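Local coordinates for putative alpha-L-fucosidase (Bacteroides thetaiotaomicron VPI-5482, PDB 3GZA), which probably hydrolyses alpha-L-fucosidic linkages, releasing L-fucose from its substrates, at residues A[177-182]-A[204-209]; A[370-375]-A[408-413]; A[23-28]-A[281-286]. One frame throughout, in Å; residues are numbered along the deposited sequence.

Interaction 1: residues A[177-182]-A[204-209]; sequences YMIWFD and PNCLFY. With EPE (4-(2-hydroxyethyl)-1-piperazine ethanesulfonic acid), chain C.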
loop_
_atom_site.group_PDB
_atom_site.type_symbol
_atom_site.label_atom_id
_atom_site.label_comp_id
_atom_site.label_asym_id
_atom_site.label_seq_id
_atom_site.Cartn_x
_atom_site.Cartn_y
_atom_site.Cartn_z
ATOM N N TYR A 177 -10.035 8.629 -24.487
ATOM C CA TYR A 177 -11.412 8.750 -24.931
ATOM C C TYR A 177 -12.291 9.217 -23.799
ATOM O O TYR A 177 -13.121 10.090 -23.995
ATOM C CB TYR A 177 -11.871 7.383 -25.467
ATOM C CG TYR A 177 -13.263 7.405 -26.048
ATOM C CD1 TYR A 177 -13.494 7.834 -27.339
ATOM C CD2 TYR A 177 -14.358 6.901 -25.323
ATOM C CE1 TYR A 177 -14.786 7.840 -27.886
ATOM C CE2 TYR A 177 -15.644 6.950 -25.868
ATOM C CZ TYR A 177 -15.845 7.366 -27.160
ATOM O OH TYR A 177 -17.121 7.349 -27.697
HETATM N N MSE A 178 -12.145 8.561 -22.654
HETATM C CA MSE A 178 -12.870 8.960 -21.468
HETATM C C MSE A 178 -12.054 8.573 -20.254
HETATM O O MSE A 178 -11.134 7.720 -20.347
HETATM C CB MSE A 178 -14.208 8.188 -21.337
HETATM C CG MSE A 178 -14.122 6.736 -21.070
HETATM SE SE MSE A 178 -15.762 5.914 -20.569
HETATM C CE MSE A 178 -16.687 5.984 -22.266
ATOM N N ILE A 179 -12.407 9.223 -19.148
ATOM C CA ILE A 179 -12.011 8.836 -17.788
ATOM C C ILE A 179 -13.362 8.553 -17.132
ATOM O O ILE A 179 -14.227 9.435 -17.113
ATOM C CB ILE A 179 -11.270 9.883 -16.960
ATOM C CG1 ILE A 179 -9.841 10.103 -17.511
ATOM C CG2 ILE A 179 -11.259 9.463 -15.469
ATOM C CD1 ILE A 179 -8.876 8.921 -17.430
ATOM N N TRP A 180 -13.529 7.323 -16.645
ATOM C CA TRP A 180 -14.738 6.831 -16.010
ATOM C C TRP A 180 -14.415 6.495 -14.573
ATOM O O TRP A 180 -13.626 5.605 -14.299
ATOM C CB TRP A 180 -15.187 5.554 -16.710
ATOM C CG TRP A 180 -16.447 4.843 -16.239
ATOM C CD1 TRP A 180 -17.129 5.006 -15.052
ATOM C CD2 TRP A 180 -17.119 3.781 -16.931
ATOM N NE1 TRP A 180 -18.201 4.171 -14.999
ATOM C CE2 TRP A 180 -18.220 3.398 -16.136
ATOM C CE3 TRP A 180 -16.910 3.139 -18.159
ATOM C CZ2 TRP A 180 -19.087 2.393 -16.512
ATOM C CZ3 TRP A 180 -17.784 2.137 -18.534
ATOM C CH2 TRP A 180 -18.824 1.736 -17.692
ATOM N N PHE A 181 -15.035 7.202 -13.654
ATOM C CA PHE A 181 -14.871 6.933 -12.238
ATOM C C PHE A 181 -15.999 6.049 -11.749
ATOM O O PHE A 181 -17.177 6.316 -12.067
ATOM C CB PHE A 181 -14.883 8.224 -11.458
ATOM C CG PHE A 181 -13.689 9.097 -11.730
ATOM C CD1 PHE A 181 -12.515 8.853 -11.064
ATOM C CD2 PHE A 181 -13.765 10.199 -12.555
ATOM C CE1 PHE A 181 -11.387 9.657 -11.265
ATOM C CE2 PHE A 181 -12.606 10.990 -12.790
ATOM C CZ PHE A 181 -11.437 10.692 -12.132
ATOM N N ASP A 182 -15.658 5.009 -10.973
ATOM C CA ASP A 182 -16.656 4.082 -10.388
ATOM C C ASP A 182 -17.637 4.801 -9.503
ATOM O O ASP A 182 -17.314 5.146 -8.386
ATOM C CB ASP A 182 -15.891 2.996 -9.583
ATOM C CG ASP A 182 -16.787 2.061 -8.839
ATOM O OD1 ASP A 182 -18.002 1.961 -9.185
ATOM O OD2 ASP A 182 -16.251 1.394 -7.912
ATOM N N PRO A 204 -7.880 17.680 -22.460
ATOM C CA PRO A 204 -8.962 18.575 -22.837
ATOM C C PRO A 204 -10.032 17.984 -23.769
ATOM O O PRO A 204 -11.132 18.520 -23.806
ATOM C CB PRO A 204 -8.239 19.774 -23.483
ATOM C CG PRO A 204 -6.986 19.194 -23.938
ATOM C CD PRO A 204 -6.592 18.252 -22.869
ATOM N N ASN A 205 -9.745 16.926 -24.512
ATOM C CA ASN A 205 -10.763 16.320 -25.392
ATOM C C ASN A 205 -11.300 15.007 -24.889
ATOM O O ASN A 205 -12.025 14.340 -25.576
ATOM C CB ASN A 205 -10.188 16.122 -26.770
ATOM C CG ASN A 205 -9.883 17.426 -27.424
ATOM O OD1 ASN A 205 -10.773 18.270 -27.602
ATOM N ND2 ASN A 205 -8.629 17.625 -27.754
ATOM N N CYS A 206 -10.951 14.668 -23.655
ATOM C CA CYS A 206 -11.391 13.447 -23.011
ATOM C C CYS A 206 -12.739 13.598 -22.336
ATOM O O CYS A 206 -12.994 14.584 -21.671
ATOM C CB CYS A 206 -10.318 12.998 -21.997
ATOM S SG CYS A 206 -10.654 11.496 -21.063
ATOM N N LEU A 207 -13.623 12.621 -22.505
ATOM C CA LEU A 207 -14.923 12.660 -21.836
ATOM C C LEU A 207 -14.698 12.473 -20.363
ATOM O O LEU A 207 -14.035 11.523 -19.945
ATOM C CB LEU A 207 -15.861 11.580 -22.368
ATOM C CG LEU A 207 -16.233 11.673 -23.855
ATOM C CD1 LEU A 207 -16.628 10.256 -24.459
ATOM C CD2 LEU A 207 -17.292 12.775 -24.116
ATOM N N PHE A 208 -15.270 13.363 -19.582
ATOM C CA PHE A 208 -15.141 13.354 -18.113
ATOM C C PHE A 208 -16.434 12.735 -17.546
ATOM O O PHE A 208 -17.535 13.307 -17.694
ATOM C CB PHE A 208 -14.951 14.762 -17.584
ATOM C CG PHE A 208 -14.815 14.834 -16.092
ATOM C CD1 PHE A 208 -13.582 14.641 -15.467
ATOM C CD2 PHE A 208 -15.938 15.073 -15.292
ATOM C CE1 PHE A 208 -13.475 14.693 -14.099
ATOM C CE2 PHE A 208 -15.825 15.120 -13.931
ATOM C CZ PHE A 208 -14.611 14.946 -13.326
ATOM N N TYR A 209 -16.319 11.549 -16.930
ATOM C CA TYR A 209 -17.474 10.841 -16.419
ATOM C C TYR A 209 -17.110 10.280 -15.056
ATOM O O TYR A 209 -16.534 9.175 -14.982
ATOM C CB TYR A 209 -17.900 9.780 -17.436
ATOM C CG TYR A 209 -19.073 8.997 -16.992
ATOM C CD1 TYR A 209 -20.338 9.545 -16.989
ATOM C CD2 TYR A 209 -18.934 7.687 -16.576
ATOM C CE1 TYR A 209 -21.420 8.828 -16.540
ATOM C CE2 TYR A 209 -20.042 6.971 -16.078
ATOM C CZ TYR A 209 -21.259 7.563 -16.060
ATOM O OH TYR A 209 -22.395 6.961 -15.580
HETATM N N1 EPE C . -23.770 2.066 -10.770
HETATM C C2 EPE C . -23.110 0.751 -10.748
HETATM C C3 EPE C . -24.119 -0.147 -10.017
HETATM N N4 EPE C . -25.340 -0.267 -10.804
HETATM C C5 EPE C . -25.971 1.016 -10.798
HETATM C C6 EPE C . -25.001 1.995 -11.519
HETATM C C7 EPE C . -26.105 -1.395 -10.270
HETATM C C8 EPE C . -27.525 -1.625 -10.733
HETATM O O8 EPE C . -27.633 -1.904 -12.109
HETATM C C9 EPE C . -22.829 3.180 -11.022
HETATM C C10 EPE C . -22.554 3.265 -12.483
HETATM S S EPE C . -21.331 4.537 -12.934
HETATM O O1S EPE C . -21.584 4.597 -14.355
HETATM O O2S EPE C . -20.005 4.056 -12.599
HETATM O O3S EPE C . -21.679 5.831 -12.284
#
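The edge of the Tyr-209 ring is turned toward the face of the Trp-180 indole in a T-shaped pair, on two neighbouring parallel strands of the catalytic TIM barrel. Strands 178-181 and 207-209, joined through helix 196-202, form a beta-alpha-beta unit. Their axes run 4.9 Å apart, and four backbone hydrogen bonds join them, Leu-207 N to Tyr-177 O, Ile-179 N to Leu-207 O, Tyr-209 N to Ile-179 O and Phe-181 N to Tyr-209 O.

Trp-180 and Tyr-209 lie side by side and point the same way, each with CG anti to its own backbone N (chi1 180° in Tyr-209). The planes stand at 74°, and CE2 of Tyr-209 lies over the indole face toward its rim, 3.5 Å from Trp-180 NE1. Phe-217 stacks on Tyr-209. At the start of the strands Leu-207 CD1 sits over the face of the Tyr-177 ring, 4.1 Å from its centroid, in a CH-pi contact, while Tyr-177 OH is bonded to the backbone of Lys-16. On the other side of the sheet, Phe-181 CE2 and Phe-208 CE1 touch at 4.0 Å.

The two polar edges of the aromatic pair share one sulfonate, that of a bound HEPES molecule: Tyr-209 OH donates to O1S at 2.8 Å, and Trp-180 NE1 to O2S at 3.0 Å, almost straight at 173° and in the indole plane.

Interaction 2: residues A[370-375]-A[408-413]; sequences YCIIQE and KRIEKF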
loop_
_atom_site.group_PDB
_atom_site.type_symbol
_atom_site.label_atom_id
_atom_site.label_comp_id
_atom_site.label_asym_id
_atom_site.label_seq_id
_atom_site.Cartn_x
_atom_site.Cartn_y
_atom_site.Cartn_z
ATOM N N TYR A 370 -37.617 -2.488 -41.741
ATOM C CA TYR A 370 -36.794 -1.672 -40.872
ATOM C C TYR A 370 -36.411 -0.395 -41.559
ATOM O O TYR A 370 -36.333 -0.307 -42.771
ATOM C CB TYR A 370 -35.438 -2.317 -40.574
ATOM C CG TYR A 370 -35.270 -3.314 -39.479
ATOM C CD1 TYR A 370 -34.864 -2.923 -38.227
ATOM C CD2 TYR A 370 -35.394 -4.669 -39.728
ATOM C CE1 TYR A 370 -34.648 -3.833 -37.229
ATOM C CE2 TYR A 370 -35.166 -5.599 -38.727
ATOM C CZ TYR A 370 -34.793 -5.179 -37.484
ATOM O OH TYR A 370 -34.518 -6.086 -36.484
ATOM N N CYS A 371 -36.222 0.633 -40.744
ATOM C CA CYS A 371 -35.736 1.930 -41.195
ATOM C C CYS A 371 -34.739 2.439 -40.182
ATOM O O CYS A 371 -34.845 2.112 -39.003
ATOM C CB CYS A 371 -36.857 2.962 -41.279
ATOM S SG CYS A 371 -38.005 2.751 -42.607
ATOM N N ILE A 372 -33.792 3.254 -40.632
ATOM C CA ILE A 372 -32.858 3.921 -39.752
ATOM C C ILE A 372 -32.997 5.390 -40.088
ATOM O O ILE A 372 -33.161 5.729 -41.254
ATOM C CB ILE A 372 -31.411 3.414 -39.943
ATOM C CG1 ILE A 372 -31.296 2.010 -39.328
ATOM C CG2 ILE A 372 -30.373 4.375 -39.351
ATOM C CD1 ILE A 372 -29.926 1.422 -39.402
ATOM N N ILE A 373 -33.007 6.229 -39.047
ATOM C CA ILE A 373 -33.046 7.683 -39.214
ATOM C C ILE A 373 -31.934 8.227 -38.352
ATOM O O ILE A 373 -31.743 7.759 -37.234
ATOM C CB ILE A 373 -34.338 8.316 -38.706
ATOM C CG1 ILE A 373 -35.564 7.481 -39.089
ATOM C CG2 ILE A 373 -34.442 9.820 -39.193
ATOM C CD1 ILE A 373 -36.845 7.901 -38.346
ATOM N N GLN A 374 -31.169 9.172 -38.880
ATOM C CA GLN A 374 -30.102 9.817 -38.115
ATOM C C GLN A 374 -30.112 11.309 -38.351
ATOM O O GLN A 374 -30.205 11.745 -39.499
ATOM C CB GLN A 374 -28.720 9.297 -38.530
ATOM C CG GLN A 374 -28.465 7.823 -38.360
ATOM C CD GLN A 374 -27.006 7.485 -38.597
ATOM O OE1 GLN A 374 -26.649 7.075 -39.697
ATOM N NE2 GLN A 374 -26.147 7.725 -37.610
ATOM N N GLU A 375 -30.036 12.081 -37.263
ATOM C CA GLU A 375 -29.862 13.517 -37.341
ATOM C C GLU A 375 -28.361 13.828 -37.328
ATOM O O GLU A 375 -27.563 13.005 -36.893
ATOM C CB GLU A 375 -30.530 14.227 -36.167
ATOM C CG GLU A 375 -32.025 14.132 -36.148
ATOM C CD GLU A 375 -32.652 14.934 -35.012
ATOM O OE1 GLU A 375 -32.783 14.337 -33.935
ATOM O OE2 GLU A 375 -33.037 16.134 -35.224
ATOM N N LYS A 408 -29.031 8.234 -33.792
ATOM C CA LYS A 408 -29.544 7.088 -34.515
ATOM C C LYS A 408 -30.814 6.534 -33.915
ATOM O O LYS A 408 -30.915 6.379 -32.706
ATOM C CB LYS A 408 -28.501 5.969 -34.593
ATOM C CG LYS A 408 -28.910 4.737 -35.423
ATOM C CD LYS A 408 -27.707 3.839 -35.656
ATOM C CE LYS A 408 -26.838 4.289 -36.874
ATOM N NZ LYS A 408 -25.698 3.325 -37.122
ATOM N N ARG A 409 -31.750 6.202 -34.800
ATOM C CA ARG A 409 -33.022 5.619 -34.452
ATOM C C ARG A 409 -33.152 4.417 -35.349
ATOM O O ARG A 409 -33.046 4.570 -36.584
ATOM C CB ARG A 409 -34.173 6.584 -34.759
ATOM C CG ARG A 409 -35.584 6.058 -34.434
ATOM C CD ARG A 409 -35.821 5.996 -32.970
ATOM N NE ARG A 409 -37.093 5.379 -32.638
ATOM C CZ ARG A 409 -37.263 4.282 -31.912
ATOM N NH1 ARG A 409 -36.255 3.573 -31.441
ATOM N NH2 ARG A 409 -38.492 3.854 -31.681
ATOM N N ILE A 410 -33.420 3.252 -34.752
ATOM C CA ILE A 410 -33.719 2.047 -35.537
ATOM C C ILE A 410 -35.172 1.758 -35.297
ATOM O O ILE A 410 -35.582 1.635 -34.158
ATOM C CB ILE A 410 -32.831 0.841 -35.140
ATOM C CG1 ILE A 410 -31.367 1.149 -35.473
ATOM C CG2 ILE A 410 -33.256 -0.489 -35.894
ATOM C CD1 ILE A 410 -30.345 0.181 -34.894
ATOM N N GLU A 411 -35.947 1.660 -36.379
ATOM C CA GLU A 411 -37.362 1.315 -36.313
ATOM C C GLU A 411 -37.576 -0.025 -37.011
ATOM O O GLU A 411 -37.090 -0.231 -38.104
ATOM C CB GLU A 411 -38.183 2.366 -37.042
ATOM C CG GLU A 411 -38.452 3.681 -36.288
ATOM C CD GLU A 411 -39.549 3.569 -35.230
ATOM O OE1 GLU A 411 -39.963 2.436 -34.877
ATOM O OE2 GLU A 411 -40.028 4.652 -34.782
ATOM N N LYS A 412 -38.346 -0.901 -36.376
ATOM C CA LYS A 412 -38.676 -2.224 -36.913
ATOM C C LYS A 412 -40.169 -2.324 -36.892
ATOM O O LYS A 412 -40.795 -1.964 -35.909
ATOM C CB LYS A 412 -38.107 -3.298 -36.004
ATOM C CG LYS A 412 -38.304 -4.759 -36.474
ATOM C CD LYS A 412 -37.656 -5.706 -35.449
ATOM C CE LYS A 412 -37.636 -7.146 -35.866
ATOM N NZ LYS A 412 -38.997 -7.726 -35.954
ATOM N N PHE A 413 -40.751 -2.857 -37.960
ATOM C CA PHE A 413 -42.193 -2.958 -38.056
ATOM C C PHE A 413 -42.548 -4.187 -38.862
ATOM O O PHE A 413 -41.680 -4.810 -39.448
ATOM C CB PHE A 413 -42.775 -1.675 -38.683
ATOM C CG PHE A 413 -41.973 -1.147 -39.848
ATOM C CD1 PHE A 413 -42.212 -1.595 -41.135
ATOM C CD2 PHE A 413 -40.966 -0.233 -39.648
ATOM C CE1 PHE A 413 -41.461 -1.126 -42.209
ATOM C CE2 PHE A 413 -40.223 0.245 -40.722
ATOM C CZ PHE A 413 -40.463 -0.215 -41.994
HETATM O O HOH W 1 -24.631 4.735 -39.407
#
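The Tyr-370 ring carries the aliphatic chain of Lys-412 over one face, with Lys-412 CG 3.9 Å from the ring centroid in a CH-pi contact, while Ile-410 CG2 meets the ring edge at CD1, 3.7 Å away. The Lys-412 chain stays extended as far as CE, and its CD passes 3.3 Å from Tyr-370 OH, the hydroxyl that is hydrogen-bonded to Glu-304. The Phe-413 ring has the backbone N of Tyr-370 over one face and, in one of two conformers, the sulfur of Cys-371 at its edge, in plane, with SG 3.8 Å from Phe-413 CE2. CG of Phe-413 lies between backbone N and carbonyl carbon (chi1 42°), which swings the ring back over the neighbouring strand.

Replacing Tyr-370 by an alanine would remove the ring and is likely to leave the Lys-412 methylenes and Ile-410 CG2 without their aromatic surface and Glu-304 without its hydroxyl partner.

Beyond the rings, Ile-372 and Ile-410 lie side by side, CG1 to CG1 at 4.0 Å, and both pack on Phe-344 of helix 327-344. At the far end Lys-408 runs beside Gln-374, and one water joins them, accepting from Lys-408 NZ at 2.9 Å and donating to Gln-374 OE1, an oxygen also bonded to Asn-436; Lys-408 also forms a salt bridge with Glu-21. The backbones are tied by two hydrogen-bonded pairs, Cys-371 with Glu-411 and Ile-373 with Arg-409, alternating with non-hydrogen-bonded ones. Such antiparallel pairing, with Cys-371 and Ile-373 turned onto strand 383-392 of a second sheet, is characteristic of the beta-sandwich of F5/8 type C domains.

Interaction 3: residues A[23-28]-A[281-286]; sequences GAVFHY and HEWFWE. With EDO (1,2-ethanediol), chain D.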
loop_
_atom_site.group_PDB
_atom_site.type_symbol
_atom_site.label_atom_id
_atom_site.label_comp_id
_atom_site.label_asym_id
_atom_site.label_seq_id
_atom_site.Cartn_x
_atom_site.Cartn_y
_atom_site.Cartn_z
ATOM N N GLY A 23 -18.867 0.534 -27.463
ATOM C CA GLY A 23 -17.554 0.393 -26.845
ATOM C C GLY A 23 -17.537 -0.761 -25.870
ATOM O O GLY A 23 -18.565 -1.383 -25.635
ATOM N N ALA A 24 -16.364 -1.023 -25.293
ATOM C CA ALA A 24 -16.209 -2.081 -24.317
ATOM C C ALA A 24 -15.494 -1.583 -23.074
ATOM O O ALA A 24 -14.610 -0.717 -23.144
ATOM C CB ALA A 24 -15.402 -3.249 -24.912
ATOM N N VAL A 25 -15.864 -2.140 -21.932
ATOM C CA VAL A 25 -15.143 -1.910 -20.667
ATOM C C VAL A 25 -14.632 -3.325 -20.208
ATOM O O VAL A 25 -15.348 -4.336 -20.231
ATOM C CB VAL A 25 -15.962 -1.195 -19.572
ATOM C CG1 VAL A 25 -17.184 -2.030 -19.159
ATOM C CG2 VAL A 25 -15.041 -0.839 -18.374
ATOM N N PHE A 26 -13.362 -3.385 -19.822
ATOM C CA PHE A 26 -12.699 -4.571 -19.357
ATOM C C PHE A 26 -12.417 -4.412 -17.872
ATOM O O PHE A 26 -11.668 -3.496 -17.513
ATOM C CB PHE A 26 -11.354 -4.789 -20.091
ATOM C CG PHE A 26 -11.483 -5.030 -21.575
ATOM C CD1 PHE A 26 -11.629 -3.950 -22.451
ATOM C CD2 PHE A 26 -11.544 -6.307 -22.072
ATOM C CE1 PHE A 26 -11.776 -4.209 -23.831
ATOM C CE2 PHE A 26 -11.645 -6.530 -23.409
ATOM C CZ PHE A 26 -11.776 -5.465 -24.293
ATOM N N HIS A 27 -13.076 -5.216 -17.041
ATOM C CA HIS A 27 -12.848 -5.245 -15.606
ATOM C C HIS A 27 -11.803 -6.306 -15.266
ATOM O O HIS A 27 -11.907 -7.450 -15.715
ATOM C CB HIS A 27 -14.140 -5.532 -14.840
ATOM C CG HIS A 27 -15.103 -4.386 -14.804
ATOM N ND1 HIS A 27 -15.878 -4.002 -15.885
ATOM C CD2 HIS A 27 -15.412 -3.544 -13.803
ATOM C CE1 HIS A 27 -16.621 -2.963 -15.531
ATOM N NE2 HIS A 27 -16.361 -2.670 -14.269
ATOM N N TYR A 28 -10.784 -5.934 -14.484
ATOM C CA TYR A 28 -9.728 -6.838 -14.100
ATOM C C TYR A 28 -9.171 -6.336 -12.770
ATOM O O TYR A 28 -8.903 -5.137 -12.640
ATOM C CB TYR A 28 -8.680 -6.840 -15.206
ATOM C CG TYR A 28 -7.888 -8.107 -15.439
ATOM C CD1 TYR A 28 -8.554 -9.297 -15.578
ATOM C CD2 TYR A 28 -6.524 -8.065 -15.605
ATOM C CE1 TYR A 28 -7.868 -10.451 -15.883
ATOM C CE2 TYR A 28 -5.822 -9.209 -15.890
ATOM C CZ TYR A 28 -6.507 -10.369 -16.070
ATOM O OH TYR A 28 -5.857 -11.527 -16.414
ATOM N N HIS A 281 -24.967 -11.898 -13.961
ATOM C CA HIS A 281 -24.778 -10.489 -14.364
ATOM C C HIS A 281 -23.373 -10.127 -13.915
ATOM O O HIS A 281 -23.187 -9.430 -12.885
ATOM C CB HIS A 281 -25.867 -9.630 -13.699
ATOM C CG HIS A 281 -25.912 -8.204 -14.150
ATOM N ND1 HIS A 281 -26.623 -7.804 -15.257
ATOM C CD2 HIS A 281 -25.305 -7.099 -13.662
ATOM C CE1 HIS A 281 -26.445 -6.496 -15.431
ATOM N NE2 HIS A 281 -25.654 -6.047 -14.472
ATOM N N GLU A 282 -22.385 -10.580 -14.694
ATOM C CA GLU A 282 -21.013 -10.569 -14.235
ATOM C C GLU A 282 -20.089 -9.627 -14.991
ATOM O O GLU A 282 -19.815 -9.856 -16.151
ATOM C CB GLU A 282 -20.435 -11.979 -14.315
ATOM C CG GLU A 282 -21.340 -13.006 -13.669
ATOM C CD GLU A 282 -21.849 -12.654 -12.265
ATOM O OE1 GLU A 282 -21.039 -12.410 -11.326
ATOM O OE2 GLU A 282 -23.081 -12.728 -12.045
ATOM N N TRP A 283 -19.595 -8.596 -14.298
ATOM C CA TRP A 283 -18.663 -7.653 -14.888
ATOM C C TRP A 283 -17.237 -8.215 -14.871
ATOM O O TRP A 283 -16.373 -7.752 -15.609
ATOM C CB TRP A 283 -18.716 -6.324 -14.159
ATOM C CG TRP A 283 -19.965 -5.555 -14.389
ATOM C CD1 TRP A 283 -21.011 -5.468 -13.551
ATOM C CD2 TRP A 283 -20.314 -4.777 -15.556
ATOM N NE1 TRP A 283 -21.991 -4.667 -14.094
ATOM C CE2 TRP A 283 -21.592 -4.249 -15.336
ATOM C CE3 TRP A 283 -19.643 -4.449 -16.734
ATOM C CZ2 TRP A 283 -22.235 -3.397 -16.247
ATOM C CZ3 TRP A 283 -20.297 -3.679 -17.661
ATOM C CH2 TRP A 283 -21.553 -3.111 -17.397
ATOM N N PHE A 284 -16.978 -9.157 -13.991
ATOM C CA PHE A 284 -15.666 -9.842 -13.879
ATOM C C PHE A 284 -15.695 -11.313 -14.269
ATOM O O PHE A 284 -16.734 -11.992 -14.187
ATOM C CB PHE A 284 -15.174 -9.788 -12.407
ATOM C CG PHE A 284 -14.737 -8.428 -11.927
ATOM C CD1 PHE A 284 -13.457 -8.004 -12.185
ATOM C CD2 PHE A 284 -15.585 -7.601 -11.198
ATOM C CE1 PHE A 284 -13.006 -6.778 -11.689
ATOM C CE2 PHE A 284 -15.162 -6.394 -10.750
ATOM C CZ PHE A 284 -13.867 -5.952 -11.031
ATOM N N TRP A 285 -14.537 -11.798 -14.685
ATOM C CA TRP A 285 -14.361 -13.222 -14.928
ATOM C C TRP A 285 -14.451 -13.953 -13.606
ATOM O O TRP A 285 -13.798 -13.598 -12.635
ATOM C CB TRP A 285 -13.022 -13.511 -15.594
ATOM C CG TRP A 285 -12.961 -14.927 -16.056
ATOM C CD1 TRP A 285 -13.308 -15.401 -17.302
ATOM C CD2 TRP A 285 -12.619 -16.093 -15.274
ATOM N NE1 TRP A 285 -13.186 -16.763 -17.334
ATOM C CE2 TRP A 285 -12.753 -17.207 -16.114
ATOM C CE3 TRP A 285 -12.192 -16.295 -13.949
ATOM C CZ2 TRP A 285 -12.514 -18.501 -15.672
ATOM C CZ3 TRP A 285 -11.973 -17.603 -13.518
ATOM C CH2 TRP A 285 -12.109 -18.671 -14.400
ATOM N N GLU A 286 -15.214 -15.032 -13.609
ATOM C CA GLU A 286 -15.444 -15.912 -12.480
ATOM C C GLU A 286 -15.493 -17.328 -13.044
ATOM O O GLU A 286 -15.793 -17.527 -14.221
ATOM C CB GLU A 286 -16.759 -15.578 -11.768
ATOM C CG GLU A 286 -16.806 -14.218 -11.220
ATOM C CD GLU A 286 -18.183 -13.812 -10.912
ATOM O OE1 GLU A 286 -18.719 -14.270 -9.907
ATOM O OE2 GLU A 286 -18.734 -12.988 -11.671
HETATM C C1 EDO D . -19.373 -1.734 -13.549
HETATM O O1 EDO D . -18.206 -1.111 -12.999
HETATM C C2 EDO D . -19.878 -0.771 -14.575
HETATM O O2 EDO D . -20.450 0.326 -13.892
HETATM O O HOH W 2 -16.488 -5.962 -17.699
HETATM O O HOH W 3 -12.325 -10.202 -15.680
#
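His-27 meets Trp-283 with a face of its imidazole and Phe-284 with an edge, in an aromatic cluster at the C-terminal end of strand 22-26 of the TIM barrel, where the loop that follows strand 264-273 folds back over the barrel mouth. The tight part lies round the histidine. Trp-283 CB sits squarely over the imidazole, 4.1 Å from its centroid and 8° off the normal, whereas the indole itself meets the imidazole obliquely, with Trp-283 CE3 3.6 Å from His-27 CE1. Toward Phe-284 the two planes stand at 73°, and His-27 CB lies over the phenyl face, 3.8 Å from the ring centroid. CG anti to the carbonyl carbon (chi1 -73°) brings the CD2 edge of the imidazole to Phe-284 CZ while CB stays over the phenyl ring. Earlier on the strand, Val-25 CG1 reaches Trp-283 CZ3. Phe-284 is further packed by His-31, a ligand of the sodium ion, and by His-82.

The polar side is looser, and small molecules do the bridging. One water joins His-27 ND1 to the carbonyl oxygen of Trp-283; a second donates to His-27 O and accepts from Trp-285 N at 2.9 Å, so the two backbones are linked through solvent. At His-27 NE2 sits a 1,2-ethanediol, probably from the crystallisation liquor, whose C1 lies over the centre of the Trp-283 indole. Trp-283 NE1 is bonded to Glu-223, which also binds the HEPES molecule, consistent with these aromatic groups lining the sugar pocket. The diol's O1 lies near the imidazole plane, 2.7 Å from His-27 NE2, in a hydrogen bond for which either atom could be the donor.

In the fold
From the N terminus, the chain enters interaction 3 first, at strand 22-26, and closes it only some 250 residues later, when the loop after strand 264-273 returns to the barrel mouth. Interaction 1 is nested inside that long loop: residues 177-182 and 204-209 close a beta-alpha-beta unit of the same barrel, with helix 196-202 between the strands. The two contacts touch where Trp-180 CZ3 packs against Val-25 CB, 3.9 Å away. Interaction 2 follows in series, joining strands 366-375 and 409-418 within the C-terminal beta-sandwich domain. Its nearest atoms remain about 13 Å from interaction 1 and about 12 Å from interaction 3.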